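Local atomic coordinates of mannitol dehydrogenase (Pseudomonas fluorescens, PDB entry 1M2W), a protein that probably catalyses the NAD-dependent oxidation of D-mannitol to fructose, holding cofactor and sugar alcohol side by side in a cleft between its two domains. Residues A[131-136]-A[189-194]; A[229-234]-A[260-265]; A[292-297]-A[349-354]. All coordinates share one frame; numbering follows the deposited sequence.

Contact 1: residues A[131-136]-A[189-194]; sequences ITEGGY and CDNLPH. With NAD (nicotinamide-adenine-dinucleotide), chain C; MTL (D-mannitol), chain D.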
loop_
_atom_site.group_PDB
_atom_site.type_symbol
_atom_site.label_atom_id
_atom_site.label_comp_id
_atom_site.label_asym_id
_atom_site.label_seq_id
_atom_site.Cartn_x
_atom_site.Cartn_y
_atom_site.Cartn_z
ATOM N N ILE A 131 6.609 2.542 -0.800
ATOM C CA ILE A 131 7.625 1.550 -1.166
ATOM C C ILE A 131 7.187 0.104 -0.839
ATOM O O ILE A 131 8.008 -0.826 -0.838
ATOM C CB ILE A 131 8.969 1.881 -0.464
ATOM C CG1 ILE A 131 8.782 1.862 1.073
ATOM C CG2 ILE A 131 9.514 3.257 -0.986
ATOM C CD1 ILE A 131 10.102 1.975 1.881
ATOM N N THR A 132 5.875 -0.050 -0.618
ATOM C CA THR A 132 5.155 -1.298 -0.311
ATOM C C THR A 132 5.291 -1.738 1.144
ATOM O O THR A 132 6.185 -1.299 1.881
ATOM C CB THR A 132 5.540 -2.498 -1.214
ATOM O OG1 THR A 132 6.784 -3.032 -0.757
ATOM C CG2 THR A 132 5.594 -2.093 -2.721
ATOM N N GLU A 133 4.378 -2.613 1.564
ATOM C CA GLU A 133 4.354 -3.077 2.936
ATOM C C GLU A 133 5.642 -3.730 3.428
ATOM O O GLU A 133 5.956 -3.670 4.609
ATOM C CB GLU A 133 3.191 -4.050 3.135
ATOM C CG GLU A 133 1.806 -3.352 2.963
ATOM C CD GLU A 133 1.343 -3.295 1.510
ATOM O OE1 GLU A 133 2.075 -3.720 0.586
ATOM O OE2 GLU A 133 0.214 -2.810 1.280
ATOM N N GLY A 134 6.379 -4.351 2.537
ATOM C CA GLY A 134 7.603 -4.982 3.002
ATOM C C GLY A 134 8.841 -4.185 2.619
ATOM O O GLY A 134 9.975 -4.689 2.696
ATOM N N GLY A 135 8.648 -2.925 2.244
ATOM C CA GLY A 135 9.805 -2.128 1.828
ATOM C C GLY A 135 10.679 -1.541 2.920
ATOM O O GLY A 135 11.751 -1.001 2.630
ATOM N N TYR A 136 10.269 -1.666 4.176
ATOM C CA TYR A 136 11.012 -1.050 5.269
ATOM C C TYR A 136 12.109 -1.883 5.917
ATOM O O TYR A 136 12.839 -1.385 6.788
ATOM C CB TYR A 136 10.024 -0.567 6.340
ATOM C CG TYR A 136 9.085 0.482 5.776
ATOM C CD1 TYR A 136 8.029 0.120 4.929
ATOM C CD2 TYR A 136 9.310 1.839 6.019
ATOM C CE1 TYR A 136 7.234 1.090 4.330
ATOM C CE2 TYR A 136 8.506 2.831 5.418
ATOM C CZ TYR A 136 7.484 2.439 4.578
ATOM O OH TYR A 136 6.728 3.403 3.951
ATOM N N CYS A 189 3.489 6.584 3.262
ATOM C CA CYS A 189 2.098 6.456 2.833
ATOM C C CYS A 189 1.800 4.975 2.511
ATOM O O CYS A 189 0.922 4.655 1.707
ATOM C CB CYS A 189 1.825 7.319 1.610
ATOM S SG CYS A 189 1.924 9.112 1.982
ATOM N N ASP A 190 2.570 4.086 3.134
ATOM C CA ASP A 190 2.313 2.649 2.994
ATOM C C ASP A 190 1.414 2.177 4.109
ATOM O O ASP A 190 1.329 2.820 5.170
ATOM C CB ASP A 190 3.623 1.853 3.022
ATOM C CG ASP A 190 4.408 2.037 1.739
ATOM O OD1 ASP A 190 3.878 1.636 0.669
ATOM O OD2 ASP A 190 5.534 2.584 1.794
ATOM N N ASN A 191 0.763 1.037 3.889
ATOM C CA ASN A 191 -0.130 0.449 4.900
ATOM C C ASN A 191 0.529 -0.376 5.955
ATOM O O ASN A 191 0.574 -1.600 5.823
ATOM C CB ASN A 191 -1.125 -0.500 4.257
ATOM C CG ASN A 191 -1.991 0.176 3.333
ATOM O OD1 ASN A 191 -2.701 1.082 3.734
ATOM N ND2 ASN A 191 -1.972 -0.247 2.060
ATOM N N LEU A 192 1.041 0.238 7.002
ATOM C CA LEU A 192 1.629 -0.541 8.084
ATOM C C LEU A 192 1.142 0.125 9.343
ATOM O O LEU A 192 0.952 1.327 9.352
ATOM C CB LEU A 192 3.161 -0.399 8.203
ATOM C CG LEU A 192 4.125 -0.793 7.126
ATOM C CD1 LEU A 192 4.006 0.241 6.015
ATOM C CD2 LEU A 192 5.555 -0.860 7.732
ATOM N N PRO A 193 0.930 -0.651 10.402
ATOM C CA PRO A 193 0.506 -0.064 11.679
ATOM C C PRO A 193 1.720 0.808 12.079
ATOM O O PRO A 193 2.886 0.350 11.925
ATOM C CB PRO A 193 0.399 -1.277 12.606
ATOM C CG PRO A 193 0.011 -2.448 11.620
ATOM C CD PRO A 193 0.856 -2.128 10.390
ATOM N N HIS A 194 1.481 2.016 12.596
ATOM C CA HIS A 194 2.535 2.949 13.005
ATOM C C HIS A 194 3.589 3.081 11.908
ATOM O O HIS A 194 4.798 2.935 12.157
ATOM C CB HIS A 194 3.173 2.446 14.287
ATOM C CG HIS A 194 2.166 2.112 15.342
ATOM N ND1 HIS A 194 1.472 3.083 16.038
ATOM C CD2 HIS A 194 1.682 0.919 15.767
ATOM C CE1 HIS A 194 0.605 2.501 16.849
ATOM N NE2 HIS A 194 0.711 1.189 16.704
HETATM P PA NAD C . 2.133 0.038 -7.940
HETATM O O1A NAD C . 2.532 -1.316 -8.226
HETATM O O2A NAD C . 1.298 0.922 -8.882
HETATM O O5B NAD C . 3.456 0.892 -7.569
HETATM C C5B NAD C . 4.316 0.420 -6.496
HETATM C C4B NAD C . 5.425 1.512 -6.512
HETATM O O4B NAD C . 6.387 1.145 -5.423
HETATM C C3B NAD C . 6.334 1.499 -7.760
HETATM O O3B NAD C . 6.783 2.839 -7.861
HETATM C C2B NAD C . 7.430 0.512 -7.386
HETATM O O2B NAD C . 8.602 0.512 -8.218
HETATM C C1B NAD C . 7.711 0.980 -5.958
HETATM N N9A NAD C . 8.435 0.011 -5.177
HETATM C C8A NAD C . 8.254 -1.347 -4.979
HETATM N N7A NAD C . 9.131 -1.890 -4.147
HETATM C C5A NAD C . 9.932 -0.798 -3.788
HETATM C C6A NAD C . 11.025 -0.743 -2.919
HETATM N N6A NAD C . 11.526 -1.771 -2.228
HETATM N N1A NAD C . 11.662 0.514 -2.753
HETATM C C2A NAD C . 11.208 1.662 -3.432
HETATM N N3A NAD C . 10.110 1.649 -4.296
HETATM C C4A NAD C . 9.509 0.376 -4.435
HETATM O O3 NAD C . 1.351 0.011 -6.552
HETATM P PN NAD C . 0.398 1.016 -5.757
HETATM O O1N NAD C . -1.036 0.805 -6.098
HETATM O O2N NAD C . 0.953 2.359 -5.987
HETATM O O5D NAD C . 0.639 0.513 -4.231
HETATM C C5D NAD C . 1.883 0.971 -3.600
HETATM C C4D NAD C . 1.767 0.966 -2.094
HETATM O O4D NAD C . 0.984 2.042 -1.517
HETATM C C3D NAD C . 1.237 -0.343 -1.406
HETATM O O3D NAD C . 2.216 -1.353 -1.352
HETATM C C2D NAD C . 0.682 0.139 -0.052
HETATM O O2D NAD C . 1.586 0.148 1.091
HETATM C C1D NAD C . 0.147 1.515 -0.407
HETATM N N1N NAD C . -1.285 1.486 -0.811
HETATM C C2N NAD C . -1.856 0.980 -2.034
HETATM C C3N NAD C . -3.270 1.039 -2.130
HETATM C C7N NAD C . -3.978 0.476 -3.363
HETATM O O7N NAD C . -5.308 0.390 -3.363
HETATM N N7N NAD C . -3.204 0.035 -4.320
HETATM C C4N NAD C . -4.056 1.579 -1.046
HETATM C C5N NAD C . -3.416 2.069 0.119
HETATM C C6N NAD C . -2.052 2.026 0.250
HETATM O O1 MTL D . -6.957 1.595 0.781
HETATM C C1 MTL D . -7.175 0.223 0.397
HETATM C C2 MTL D . -5.802 -0.394 0.134
HETATM O O2 MTL D . -4.960 -0.343 1.320
HETATM C C3 MTL D . -5.946 -1.828 -0.387
HETATM O O3 MTL D . -6.494 -1.749 -1.736
HETATM C C4 MTL D . -4.563 -2.526 -0.428
HETATM O O4 MTL D . -3.797 -2.038 -1.535
HETATM C C5 MTL D . -4.750 -4.036 -0.591
HETATM O O5 MTL D . -5.386 -4.578 0.566
HETATM C C6 MTL D . -3.370 -4.760 -0.822
HETATM O O6 MTL D . -3.591 -6.165 -0.715
#

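Contact 2: residues A[229-234]-A[260-265]; sequences VDRITP and PFVQWV. With NAD (nicotinamide-adenine-dinucleotide), chain C; MTL (D-mannitol), chain D.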
loop_
_atom_site.group_PDB
_atom_site.type_symbol
_atom_site.label_atom_id
_atom_site.label_comp_id
_atom_site.label_asym_id
_atom_site.label_seq_id
_atom_site.Cartn_x
_atom_site.Cartn_y
_atom_site.Cartn_z
ATOM N N VAL A 229 -4.013 5.620 5.442
ATOM C CA VAL A 229 -4.274 6.057 4.081
ATOM C C VAL A 229 -5.243 5.067 3.440
ATOM O O VAL A 229 -5.125 3.884 3.674
ATOM C CB VAL A 229 -2.955 6.082 3.267
ATOM C CG1 VAL A 229 -2.028 7.175 3.870
ATOM C CG2 VAL A 229 -2.262 4.708 3.333
ATOM N N ASP A 230 -6.181 5.549 2.626
ATOM C CA ASP A 230 -7.171 4.626 2.055
ATOM C C ASP A 230 -7.746 5.081 0.705
ATOM O O ASP A 230 -8.282 6.188 0.603
ATOM C CB ASP A 230 -8.357 4.493 3.060
ATOM C CG ASP A 230 -9.385 3.392 2.684
ATOM O OD1 ASP A 230 -9.156 2.635 1.715
ATOM O OD2 ASP A 230 -10.429 3.287 3.376
ATOM N N ARG A 231 -7.570 4.243 -0.327
ATOM C CA ARG A 231 -8.218 4.447 -1.612
ATOM C C ARG A 231 -7.921 3.206 -2.463
ATOM O O ARG A 231 -6.754 2.916 -2.739
ATOM C CB ARG A 231 -7.725 5.680 -2.368
ATOM C CG ARG A 231 -8.670 5.967 -3.572
ATOM C CD ARG A 231 -8.480 7.324 -4.194
ATOM N NE ARG A 231 -9.767 7.832 -4.700
ATOM C CZ ARG A 231 -9.964 9.062 -5.158
ATOM N NH1 ARG A 231 -8.969 9.935 -5.212
ATOM N NH2 ARG A 231 -11.192 9.451 -5.520
ATOM N N ILE A 232 -8.967 2.451 -2.841
ATOM C CA ILE A 232 -8.747 1.259 -3.651
ATOM C C ILE A 232 -8.342 1.700 -5.056
ATOM O O ILE A 232 -9.033 2.487 -5.715
ATOM C CB ILE A 232 -9.994 0.391 -3.654
ATOM C CG1 ILE A 232 -10.234 -0.135 -2.214
ATOM C CG2 ILE A 232 -9.850 -0.769 -4.662
ATOM C CD1 ILE A 232 -11.628 -0.776 -2.049
ATOM N N THR A 233 -7.203 1.185 -5.500
ATOM C CA THR A 233 -6.618 1.547 -6.802
ATOM C C THR A 233 -6.126 0.273 -7.508
ATOM O O THR A 233 -5.083 -0.276 -7.156
ATOM C CB THR A 233 -5.391 2.509 -6.544
ATOM O OG1 THR A 233 -5.834 3.614 -5.729
ATOM C CG2 THR A 233 -4.837 3.081 -7.870
ATOM N N PRO A 234 -6.860 -0.212 -8.507
ATOM C CA PRO A 234 -6.471 -1.423 -9.255
ATOM C C PRO A 234 -5.198 -1.237 -10.090
ATOM O O PRO A 234 -4.677 -0.101 -10.290
ATOM C CB PRO A 234 -7.653 -1.651 -10.221
ATOM C CG PRO A 234 -8.790 -0.880 -9.620
ATOM C CD PRO A 234 -8.137 0.343 -9.008
ATOM N N PRO A 260 -14.365 6.046 -5.910
ATOM C CA PRO A 260 -14.673 7.414 -5.491
ATOM C C PRO A 260 -14.214 7.726 -4.060
ATOM O O PRO A 260 -13.742 8.830 -3.784
ATOM C CB PRO A 260 -16.211 7.468 -5.581
ATOM C CG PRO A 260 -16.525 6.509 -6.674
ATOM C CD PRO A 260 -15.574 5.361 -6.428
ATOM N N PHE A 261 -14.359 6.760 -3.156
ATOM C CA PHE A 261 -14.021 6.995 -1.745
ATOM C C PHE A 261 -12.533 7.234 -1.556
ATOM O O PHE A 261 -11.732 6.610 -2.233
ATOM C CB PHE A 261 -14.412 5.805 -0.879
ATOM C CG PHE A 261 -14.065 5.993 0.585
ATOM C CD1 PHE A 261 -14.898 6.750 1.418
ATOM C CD2 PHE A 261 -12.892 5.462 1.121
ATOM C CE1 PHE A 261 -14.554 6.973 2.783
ATOM C CE2 PHE A 261 -12.554 5.677 2.477
ATOM C CZ PHE A 261 -13.388 6.427 3.294
ATOM N N VAL A 262 -12.176 8.150 -0.657
ATOM C CA VAL A 262 -10.759 8.392 -0.400
ATOM C C VAL A 262 -10.654 8.923 1.035
ATOM O O VAL A 262 -11.570 9.621 1.511
ATOM C CB VAL A 262 -10.149 9.374 -1.465
ATOM C CG1 VAL A 262 -10.797 10.796 -1.396
ATOM C CG2 VAL A 262 -8.592 9.479 -1.239
ATOM N N GLN A 263 -9.598 8.552 1.749
ATOM C CA GLN A 263 -9.439 9.036 3.127
ATOM C C GLN A 263 -7.965 9.147 3.488
ATOM O O GLN A 263 -7.155 8.362 2.995
ATOM C CB GLN A 263 -10.128 8.067 4.101
ATOM C CG GLN A 263 -10.108 8.610 5.553
ATOM C CD GLN A 263 -11.113 7.936 6.484
ATOM O OE1 GLN A 263 -11.555 6.807 6.241
ATOM N NE2 GLN A 263 -11.478 8.651 7.587
ATOM N N TRP A 264 -7.623 10.127 4.321
ATOM C CA TRP A 264 -6.229 10.276 4.744
ATOM C C TRP A 264 -6.279 10.886 6.161
ATOM O O TRP A 264 -6.842 11.976 6.343
ATOM C CB TRP A 264 -5.507 11.224 3.786
ATOM C CG TRP A 264 -3.979 11.297 3.986
ATOM C CD1 TRP A 264 -3.218 10.595 4.888
ATOM C CD2 TRP A 264 -3.084 12.096 3.220
ATOM N NE1 TRP A 264 -1.856 10.923 4.711
ATOM C CE2 TRP A 264 -1.771 11.842 3.686
ATOM C CE3 TRP A 264 -3.269 13.013 2.168
ATOM C CZ2 TRP A 264 -0.628 12.480 3.122
ATOM C CZ3 TRP A 264 -2.159 13.653 1.610
ATOM C CH2 TRP A 264 -0.837 13.376 2.094
ATOM N N VAL A 265 -5.765 10.154 7.141
ATOM C CA VAL A 265 -5.715 10.645 8.533
ATOM C C VAL A 265 -4.236 10.671 8.901
ATOM O O VAL A 265 -3.527 9.668 8.756
ATOM C CB VAL A 265 -6.504 9.730 9.451
ATOM C CG1 VAL A 265 -6.557 10.318 10.872
ATOM C CG2 VAL A 265 -7.946 9.615 8.905
HETATM P PA NAD C . 2.133 0.038 -7.940
HETATM O O1A NAD C . 2.532 -1.316 -8.226
HETATM O O2A NAD C . 1.298 0.922 -8.882
HETATM O O5B NAD C . 3.456 0.892 -7.569
HETATM C C5B NAD C . 4.316 0.420 -6.496
HETATM C C4B NAD C . 5.425 1.512 -6.512
HETATM O O4B NAD C . 6.387 1.145 -5.423
HETATM C C3B NAD C . 6.334 1.499 -7.760
HETATM O O3B NAD C . 6.783 2.839 -7.861
HETATM C C2B NAD C . 7.430 0.512 -7.386
HETATM O O2B NAD C . 8.602 0.512 -8.218
HETATM C C1B NAD C . 7.711 0.980 -5.958
HETATM N N9A NAD C . 8.435 0.011 -5.177
HETATM C C8A NAD C . 8.254 -1.347 -4.979
HETATM N N7A NAD C . 9.131 -1.890 -4.147
HETATM C C5A NAD C . 9.932 -0.798 -3.788
HETATM C C6A NAD C . 11.025 -0.743 -2.919
HETATM N N6A NAD C . 11.526 -1.771 -2.228
HETATM N N1A NAD C . 11.662 0.514 -2.753
HETATM C C2A NAD C . 11.208 1.662 -3.432
HETATM N N3A NAD C . 10.110 1.649 -4.296
HETATM C C4A NAD C . 9.509 0.376 -4.435
HETATM O O3 NAD C . 1.351 0.011 -6.552
HETATM P PN NAD C . 0.398 1.016 -5.757
HETATM O O1N NAD C . -1.036 0.805 -6.098
HETATM O O2N NAD C . 0.953 2.359 -5.987
HETATM O O5D NAD C . 0.639 0.513 -4.231
HETATM C C5D NAD C . 1.883 0.971 -3.600
HETATM C C4D NAD C . 1.767 0.966 -2.094
HETATM O O4D NAD C . 0.984 2.042 -1.517
HETATM C C3D NAD C . 1.237 -0.343 -1.406
HETATM O O3D NAD C . 2.216 -1.353 -1.352
HETATM C C2D NAD C . 0.682 0.139 -0.052
HETATM O O2D NAD C . 1.586 0.148 1.091
HETATM C C1D NAD C . 0.147 1.515 -0.407
HETATM N N1N NAD C . -1.285 1.486 -0.811
HETATM C C2N NAD C . -1.856 0.980 -2.034
HETATM C C3N NAD C . -3.270 1.039 -2.130
HETATM C C7N NAD C . -3.978 0.476 -3.363
HETATM O O7N NAD C . -5.308 0.390 -3.363
HETATM N N7N NAD C . -3.204 0.035 -4.320
HETATM C C4N NAD C . -4.056 1.579 -1.046
HETATM C C5N NAD C . -3.416 2.069 0.119
HETATM C C6N NAD C . -2.052 2.026 0.250
HETATM O O1 MTL D . -6.957 1.595 0.781
HETATM C C1 MTL D . -7.175 0.223 0.397
HETATM C C2 MTL D . -5.802 -0.394 0.134
HETATM O O2 MTL D . -4.960 -0.343 1.320
HETATM C C3 MTL D . -5.946 -1.828 -0.387
HETATM O O3 MTL D . -6.494 -1.749 -1.736
HETATM C C4 MTL D . -4.563 -2.526 -0.428
HETATM O O4 MTL D . -3.797 -2.038 -1.535
HETATM C C5 MTL D . -4.750 -4.036 -0.591
HETATM O O5 MTL D . -5.386 -4.578 0.566
HETATM C C6 MTL D . -3.370 -4.760 -0.822
HETATM O O6 MTL D . -3.591 -6.165 -0.715
HETATM O O HOH W 1 -10.924 4.090 5.916
#

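Contact 3: residues A[292-297]-A[349-354]; sequences EEMKIG and IDLTDY. With MTL (D-mannitol), chain D.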
loop_
_atom_site.group_PDB
_atom_site.type_symbol
_atom_site.label_atom_id
_atom_site.label_comp_id
_atom_site.label_asym_id
_atom_site.label_seq_id
_atom_site.Cartn_x
_atom_site.Cartn_y
_atom_site.Cartn_z
ATOM N N GLU A 292 -5.819 3.612 12.145
ATOM C CA GLU A 292 -4.980 2.626 11.471
ATOM C C GLU A 292 -5.385 1.168 11.840
ATOM O O GLU A 292 -5.474 0.275 10.964
ATOM C CB GLU A 292 -3.503 2.933 11.817
ATOM C CG GLU A 292 -2.593 1.799 11.585
ATOM C CD GLU A 292 -2.440 0.900 12.808
ATOM O OE1 GLU A 292 -1.938 1.374 13.871
ATOM O OE2 GLU A 292 -2.811 -0.295 12.685
ATOM N N GLU A 293 -5.659 0.897 13.121
ATOM C CA GLU A 293 -6.050 -0.458 13.510
ATOM C C GLU A 293 -7.389 -0.811 12.892
ATOM O O GLU A 293 -7.607 -1.967 12.516
ATOM C CB GLU A 293 -6.140 -0.586 15.029
ATOM C CG GLU A 293 -4.791 -0.309 15.659
ATOM C CD GLU A 293 -4.676 -0.820 17.069
ATOM O OE1 GLU A 293 -5.709 -0.968 17.790
ATOM O OE2 GLU A 293 -3.516 -1.059 17.470
HETATM N N MSE A 294 -8.259 0.194 12.787
HETATM C CA MSE A 294 -9.595 -0.002 12.200
HETATM C C MSE A 294 -9.477 -0.342 10.711
HETATM O O MSE A 294 -9.981 -1.374 10.224
HETATM C CB MSE A 294 -10.412 1.294 12.325
HETATM C CG MSE A 294 -11.806 1.212 11.639
HETATM SE SE MSE A 294 -12.589 2.940 11.412
HETATM C CE MSE A 294 -11.302 3.692 10.109
ATOM N N LYS A 295 -8.830 0.543 9.967
ATOM C CA LYS A 295 -8.735 0.336 8.522
ATOM C C LYS A 295 -7.866 -0.845 8.105
ATOM O O LYS A 295 -8.239 -1.653 7.237
ATOM C CB LYS A 295 -8.307 1.656 7.835
ATOM C CG LYS A 295 -8.352 1.621 6.283
ATOM C CD LYS A 295 -6.916 1.318 5.771
ATOM C CE LYS A 295 -6.901 1.013 4.251
ATOM N NZ LYS A 295 -5.414 0.899 3.805
ATOM N N ILE A 296 -6.699 -0.996 8.705
ATOM C CA ILE A 296 -5.903 -2.134 8.311
ATOM C C ILE A 296 -6.492 -3.462 8.769
ATOM O O ILE A 296 -6.514 -4.430 8.006
ATOM C CB ILE A 296 -4.429 -1.994 8.827
ATOM C CG1 ILE A 296 -3.786 -0.769 8.138
ATOM C CG2 ILE A 296 -3.674 -3.344 8.580
ATOM C CD1 ILE A 296 -2.321 -0.455 8.573
ATOM N N GLY A 297 -7.002 -3.511 10.005
ATOM C CA GLY A 297 -7.558 -4.752 10.496
ATOM C C GLY A 297 -8.832 -5.172 9.758
ATOM O O GLY A 297 -9.003 -6.349 9.461
ATOM N N ILE A 349 -16.393 7.957 13.974
ATOM C CA ILE A 349 -16.735 6.822 13.116
ATOM C C ILE A 349 -17.512 5.698 13.837
ATOM O O ILE A 349 -17.106 5.192 14.906
ATOM C CB ILE A 349 -15.467 6.185 12.476
ATOM C CG1 ILE A 349 -14.719 7.244 11.648
ATOM C CG2 ILE A 349 -15.914 4.990 11.571
ATOM C CD1 ILE A 349 -13.459 6.756 10.833
ATOM N N ASP A 350 -18.645 5.314 13.265
ATOM C CA ASP A 350 -19.418 4.210 13.833
ATOM C C ASP A 350 -18.895 2.932 13.161
ATOM O O ASP A 350 -18.984 2.820 11.953
ATOM C CB ASP A 350 -20.907 4.366 13.505
ATOM C CG ASP A 350 -21.734 3.234 14.078
ATOM O OD1 ASP A 350 -22.068 2.272 13.332
ATOM O OD2 ASP A 350 -22.028 3.294 15.304
ATOM N N LEU A 351 -18.383 1.969 13.931
ATOM C CA LEU A 351 -17.820 0.758 13.307
ATOM C C LEU A 351 -18.836 -0.084 12.542
ATOM O O LEU A 351 -18.510 -0.665 11.508
ATOM C CB LEU A 351 -17.105 -0.100 14.369
ATOM C CG LEU A 351 -15.883 0.606 14.977
ATOM C CD1 LEU A 351 -15.336 -0.284 16.093
ATOM C CD2 LEU A 351 -14.781 0.817 13.886
ATOM N N THR A 352 -20.089 -0.143 13.015
ATOM C CA THR A 352 -21.087 -0.928 12.291
ATOM C C THR A 352 -21.274 -0.304 10.902
ATOM O O THR A 352 -21.317 -1.021 9.910
ATOM C CB THR A 352 -22.458 -0.956 13.046
ATOM O OG1 THR A 352 -22.303 -1.678 14.273
ATOM C CG2 THR A 352 -23.514 -1.630 12.190
ATOM N N ASP A 353 -21.396 1.025 10.835
ATOM C CA ASP A 353 -21.572 1.695 9.538
ATOM C C ASP A 353 -20.333 1.497 8.647
ATOM O O ASP A 353 -20.428 1.264 7.431
ATOM C CB ASP A 353 -21.794 3.202 9.719
ATOM C CG ASP A 353 -23.186 3.531 10.323
ATOM O OD1 ASP A 353 -24.087 2.663 10.259
ATOM O OD2 ASP A 353 -23.349 4.656 10.838
ATOM N N TYR A 354 -19.175 1.622 9.276
ATOM C CA TYR A 354 -17.914 1.491 8.553
ATOM C C TYR A 354 -17.786 0.087 7.929
ATOM O O TYR A 354 -17.429 -0.065 6.750
ATOM C CB TYR A 354 -16.727 1.737 9.522
ATOM C CG TYR A 354 -15.367 1.744 8.794
ATOM C CD1 TYR A 354 -14.933 2.864 8.082
ATOM C CD2 TYR A 354 -14.518 0.634 8.853
ATOM C CE1 TYR A 354 -13.663 2.871 7.452
ATOM C CE2 TYR A 354 -13.276 0.638 8.244
ATOM C CZ TYR A 354 -12.851 1.736 7.563
ATOM O OH TYR A 354 -11.594 1.737 7.010
HETATM O O1 MTL D . -6.957 1.595 0.781
HETATM C C1 MTL D . -7.175 0.223 0.397
HETATM C C2 MTL D . -5.802 -0.394 0.134
HETATM O O2 MTL D . -4.960 -0.343 1.320
HETATM C C3 MTL D . -5.946 -1.828 -0.387
HETATM O O3 MTL D . -6.494 -1.749 -1.736
HETATM C C4 MTL D . -4.563 -2.526 -0.428
HETATM O O4 MTL D . -3.797 -2.038 -1.535
HETATM C C5 MTL D . -4.750 -4.036 -0.591
HETATM O O5 MTL D . -5.386 -4.578 0.566
HETATM C C6 MTL D . -3.370 -4.760 -0.822
HETATM O O6 MTL D . -3.591 -6.165 -0.715
#

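Contact 1: residues A[131-136]-A[189-194]
D190 reaches across to I131, T132 and Y136 with a carboxylate whose two oxygens divide the work. OD2 takes the backbone N of I131 on its syn lone pair at 2.8 Å and the Y136 OH on its anti lone pair at 2.6 Å. OD1 is met from above the carboxylate plane by T132 N, 2.9 Å away, and also accepts a bond from the ribose hydroxyl O2D of NAD. With ring and carboxylate planes 82° apart, the phenol approaches D190 at the ring edge, while I131 CD1 lies over the centre of one ring face. I131 CG1 stands between its own backbone N and carbonyl carbon (chi1 60°), which turns CD1 over the tyrosine and leaves CG2 on the adenine. L192 CD1 touches Y136 CE1 at 3.7 Å. E133 bends at chi2 (86°), bringing OE1 to within 3.1 Å of O3D of NAD; its OE2 receives a straight but long, weak bond from N191 ND2 (3.5 Å). N191 N adds a donor to O2D at 3.0 Å, so both hydroxyls of the nicotinamide ribose are gripped. The two loops leave neighbouring parallel strands of the Rossmann sheet, 126-129 and 185-188, at the ends that cradle the dinucleotide. Y136 and L192 pack on helix 195-208, and E133 and N191 on F385 of helix 378-385.

Contact 2: residues A[229-234]-A[260-265]
A short antiparallel ladder, part of the small sheet of strands 227-230, 263-267 and 283-285, here borders both the sugar and the nicotinamide sites. D230 and Q263 form its hydrogen-bonded pair: D230 N donates to Q263 O at 3.0 Å, and Q263 N to D230 O at 2.9 Å. V229 and W264 make the adjoining non-hydrogen-bonded pair, side by side, with V229 CG1 against W264 CD1. On the other face of the sheet the D230 carboxylate meets the F261 ring at its edge, OD2 lying 3.3 Å from CE2. One water donates to both D230 OD2 and Q263 OE1, bridging the strands beyond their backbones. R231 leaves the ladder with CG anti to its amide nitrogen; this chi1 (-169°) and an extended chi2 carry the chain along V262, whose CB lies over one guanidinium face. NH2 sends a weak bond to P260 O and forms a salt bridge with E87, while NH1 donates to A40 O. Mannitol O1 donates to D230 OD1 at 2.6 Å and accepts from R231 N at 2.9 Å, while T233 N holds the carboxamide O7N of NAD at 3.0 Å. OD1 also forms a salt bridge with R361, which would be expected to stabilise the buried carboxylate. One run of chain thus fixes substrate and nicotinamide together, with mannitol C2 2.9 Å from C4N of NAD, a spacing consistent with direct hydride transfer.

Contact 3: residues A[292-297]-A[349-354]
A Met-aromatic contact joins two helices of the C-terminal domain beside the mannitol site. M294, present as selenomethionine on helix 289-313, meets Y354 on helix 351-362 from the opposite direction. Its SE stands over the centre of the Y354 ring, 3.8 Å from the centroid and just 3° off the normal. The terminal bend (chi3 66°) swings CE over the same ring as a CH-pi contact, 3.6 Å from Y354 CZ, while the earlier torsions keep the chain extended toward the aromatic. Two aliphatic groups flank this selenium-bearing arm: L351 CD2 lies 3.7 Å from M294 CG, and I349 CD1 lies 3.8 Å from M294 CE. No hydrogen bond crosses between the segments, so the joint rests on apolar packing and on the selenium and methyl over the ring.

The start of helix 351-362 is fixed by D350 at its N-cap, where OD1 accepts from D353 N at 2.9 Å on its anti lone pair. K295, next along from M294, sets its CG 3.3 Å from Y354 OH and then bends at chi2 (-97°), carrying its amine away from the tyrosine. NZ donates to mannitol O2 at 2.8 Å, the hydroxyl on the carbon expected to be oxidised; V229 O and N300 OD1 take further bonds from it and help to aim it. M294 and Y354 also lean on strand 227-230, through M228 and D230 respectively. A methionine chalcogen, here selenium, over an aromatic face is the Met-aromatic motif, placed here in a helix-helix joint that borders the substrate pocket.

Followed from the N terminus, the three contacts come strictly in series; none nests in or crosses another. Contact 1 closes a loop of 52 intervening residues between the ends of strands 126-129 and 185-188 of the Rossmann sheet. Contact 2 closes a shorter one of 25 residues, pairing 227-230 with 263-267. Contact 3 spans 51 mostly helical residues of the C-terminal domain. They converge in space: V229 CG2 packs on C189 O and the N191 side chain, joining contacts 1 and 2; D230 OD1 packs on K295 CE, joining contacts 2 and 3; P193 rests on E292, joining contacts 1 and 3. The last two bridges tie the Rossmann part to the helical part, and all three contacts reach mannitol.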